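Local coordinates for protein C-domain type II peptide synthetase (Streptomyces globisporus, PDB 4ZNM) that is a condensation-domain protein of a type II peptide synthetase, of the family of nonribosomal peptide synthetase condensation domains, at residues E259-A264 and F269-A274. Numbering follows the deposited sequence.
Sequences EFSRAA and FMTMFA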
loop_
_atom_site.group_PDB
_atom_site.type_symbol
_atom_site.label_atom_id
_atom_site.label_comp_id
_atom_site.label_asym_id
_atom_site.label_seq_id
_atom_site.Cartn_x
_atom_site.Cartn_y
_atom_site.Cartn_z
ATOM N N GLU A 259 5.110 -20.128 -12.330
ATOM C CA GLU A 259 5.236 -20.969 -13.522
ATOM C C GLU A 259 4.013 -20.827 -14.440
ATOM O O GLU A 259 4.152 -20.722 -15.661
ATOM C CB GLU A 259 5.422 -22.435 -13.123
ATOM C CG GLU A 259 6.851 -22.771 -12.676
ATOM C CD GLU A 259 6.945 -24.042 -11.837
ATOM O OE1 GLU A 259 6.037 -24.895 -11.931
ATOM O OE2 GLU A 259 7.930 -24.184 -11.079
ATOM N N PHE A 260 2.819 -20.813 -13.849
ATOM C CA PHE A 260 1.605 -20.647 -14.635
ATOM C C PHE A 260 1.660 -19.327 -15.387
ATOM O O PHE A 260 1.372 -19.245 -16.573
ATOM C CB PHE A 260 0.359 -20.677 -13.759
ATOM C CG PHE A 260 -0.867 -20.173 -14.471
ATOM C CD1 PHE A 260 -1.586 -21.008 -15.324
ATOM C CD2 PHE A 260 -1.265 -18.863 -14.334
ATOM C CE1 PHE A 260 -2.694 -20.535 -15.998
ATOM C CE2 PHE A 260 -2.370 -18.386 -14.994
ATOM C CZ PHE A 260 -3.084 -19.224 -15.838
ATOM N N SER A 261 2.012 -18.287 -14.652
ATOM C CA SER A 261 1.999 -16.928 -15.156
ATOM C C SER A 261 3.007 -16.757 -16.278
ATOM O O SER A 261 2.678 -16.256 -17.350
ATOM C CB SER A 261 2.306 -15.953 -14.011
ATOM O OG SER A 261 1.244 -15.942 -13.060
ATOM N N ARG A 262 4.240 -17.174 -16.015
ATOM C CA ARG A 262 5.295 -17.194 -17.029
ATOM C C ARG A 262 4.805 -17.821 -18.327
ATOM O O ARG A 262 4.933 -17.242 -19.417
ATOM C CB ARG A 262 6.521 -17.971 -16.504
ATOM C CG ARG A 262 7.790 -17.859 -17.392
ATOM C CD ARG A 262 8.705 -19.102 -17.319
ATOM N NE ARG A 262 7.992 -20.356 -17.590
ATOM C CZ ARG A 262 7.863 -20.933 -18.788
ATOM N NH1 ARG A 262 8.397 -20.393 -19.880
ATOM N NH2 ARG A 262 7.186 -22.070 -18.893
ATOM N N ALA A 263 4.250 -19.020 -18.215
ATOM C CA ALA A 263 3.837 -19.764 -19.400
ATOM C C ALA A 263 2.650 -19.089 -20.095
ATOM O O ALA A 263 2.577 -19.097 -21.319
ATOM C CB ALA A 263 3.501 -21.208 -19.032
ATOM N N ALA A 264 1.752 -18.478 -19.320
ATOM C CA ALA A 264 0.602 -17.749 -19.874
ATOM C C ALA A 264 0.957 -16.349 -20.387
ATOM O O ALA A 264 0.123 -15.679 -21.012
ATOM C CB ALA A 264 -0.467 -17.626 -18.839
ATOM N N PHE A 269 0.702 -11.019 -10.632
ATOM C CA PHE A 269 -0.382 -10.242 -10.061
ATOM C C PHE A 269 -1.688 -10.444 -10.802
ATOM O O PHE A 269 -2.748 -10.500 -10.176
ATOM C CB PHE A 269 -0.091 -8.756 -10.045
ATOM C CG PHE A 269 -1.189 -7.977 -9.424
ATOM C CD1 PHE A 269 -1.457 -8.134 -8.079
ATOM C CD2 PHE A 269 -1.996 -7.147 -10.175
ATOM C CE1 PHE A 269 -2.473 -7.434 -7.480
ATOM C CE2 PHE A 269 -3.030 -6.448 -9.577
ATOM C CZ PHE A 269 -3.265 -6.594 -8.234
HETATM N N MSE A 270 -1.627 -10.508 -12.134
HETATM C CA MSE A 270 -2.827 -10.717 -12.936
HETATM C C MSE A 270 -3.462 -12.037 -12.576
HETATM O O MSE A 270 -4.673 -12.124 -12.505
HETATM C CB MSE A 270 -2.529 -10.708 -14.416
HETATM C CG MSE A 270 -2.237 -9.370 -14.997
HETATM SE SE MSE A 270 -1.558 -9.546 -16.823
HETATM C CE MSE A 270 -1.180 -7.633 -16.980
ATOM N N THR A 271 -2.646 -13.078 -12.407
ATOM C CA THR A 271 -3.139 -14.387 -11.947
ATOM C C THR A 271 -3.845 -14.306 -10.586
ATOM O O THR A 271 -4.943 -14.843 -10.406
ATOM C CB THR A 271 -1.992 -15.408 -11.852
ATOM O OG1 THR A 271 -1.310 -15.479 -13.115
ATOM C CG2 THR A 271 -2.529 -16.796 -11.494
HETATM N N MSE A 272 -3.217 -13.656 -9.611
HETATM C CA MSE A 272 -3.816 -13.562 -8.287
HETATM C C MSE A 272 -5.093 -12.677 -8.304
HETATM O O MSE A 272 -6.090 -12.985 -7.630
HETATM C CB MSE A 272 -2.769 -13.050 -7.283
HETATM C CG MSE A 272 -1.619 -14.150 -7.007
HETATM SE SE MSE A 272 -0.442 -13.425 -5.739
HETATM C CE MSE A 272 -1.531 -13.718 -4.150
ATOM N N PHE A 273 -5.091 -11.646 -9.138
ATOM C CA PHE A 273 -6.282 -10.820 -9.317
ATOM C C PHE A 273 -7.392 -11.634 -9.968
ATOM O O PHE A 273 -8.524 -11.625 -9.489
ATOM C CB PHE A 273 -5.979 -9.559 -10.162
ATOM C CG PHE A 273 -7.143 -8.591 -10.237
ATOM C CD1 PHE A 273 -7.405 -7.726 -9.195
ATOM C CD2 PHE A 273 -7.959 -8.545 -11.331
ATOM C CE1 PHE A 273 -8.467 -6.838 -9.253
ATOM C CE2 PHE A 273 -9.026 -7.661 -11.394
ATOM C CZ PHE A 273 -9.276 -6.815 -10.356
ATOM N N ALA A 274 -7.074 -12.349 -11.048
ATOM C CA ALA A 274 -8.044 -13.279 -11.663
ATOM C C ALA A 274 -8.674 -14.211 -10.651
ATOM O O ALA A 274 -9.890 -14.433 -10.678
ATOM C CB ALA A 274 -7.381 -14.110 -12.759
#
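Ser261 and Thr271 meet through their hydroxyls. Ser261 OG lies 2.6 Å from Thr271 OG1, a short hydrogen bond in which either oxygen could be the donor. Both residues are buried. The CA atoms of Ser261 and Thr271, 6.6 Å apart, are the nearest pair between the two segments. The same threonine also touches Phe260. Thr271 OG1 sits 3.6 Å from Phe260 CD2, at the edge of the ring and near the ring plane. Its methyl, Thr271 CG2, comes 3.7 Å from Phe260 CD2 but lies off the plane, on the opposite side from Ala264. One branch of Thr271 therefore reaches both the serine hydroxyl and the phenyl edge, while the methyl meets the rim alone, from one side of the ring plane. Phe260 CG is anti to its backbone N (chi1 166°), which carries the ring toward helix 268-284. Ala264 CB stands 4.3 Å off one face of the Phe260 ring, nearer its margin than its centre. Ala264 lies one turn further along the same helix.

The two segments belong to consecutive helices of the condensation domain, 251-264 and 268-284, joined by a short connection where the chain turns a corner. The serine-threonine hydroxyl bond ties the last turn of helix 251-264 to the first turn of helix 268-284.

Each hydroxyl has a second, backbone partner four residues back: the carbonyl of Val257 for Ser261 and, weakly, that of Ser267, just ahead of helix 268-284, for Thr271. The oxygen of each points away from its own carbonyl carbon (chi1 -68° for Ser261, -55° for Thr271), an orientation that suits these bonds to the preceding turn. Further out, Phe260 also packs on Arg327 of helix 326-335. Other faces of helix 268-284 meet strands 288-295 and 410-416.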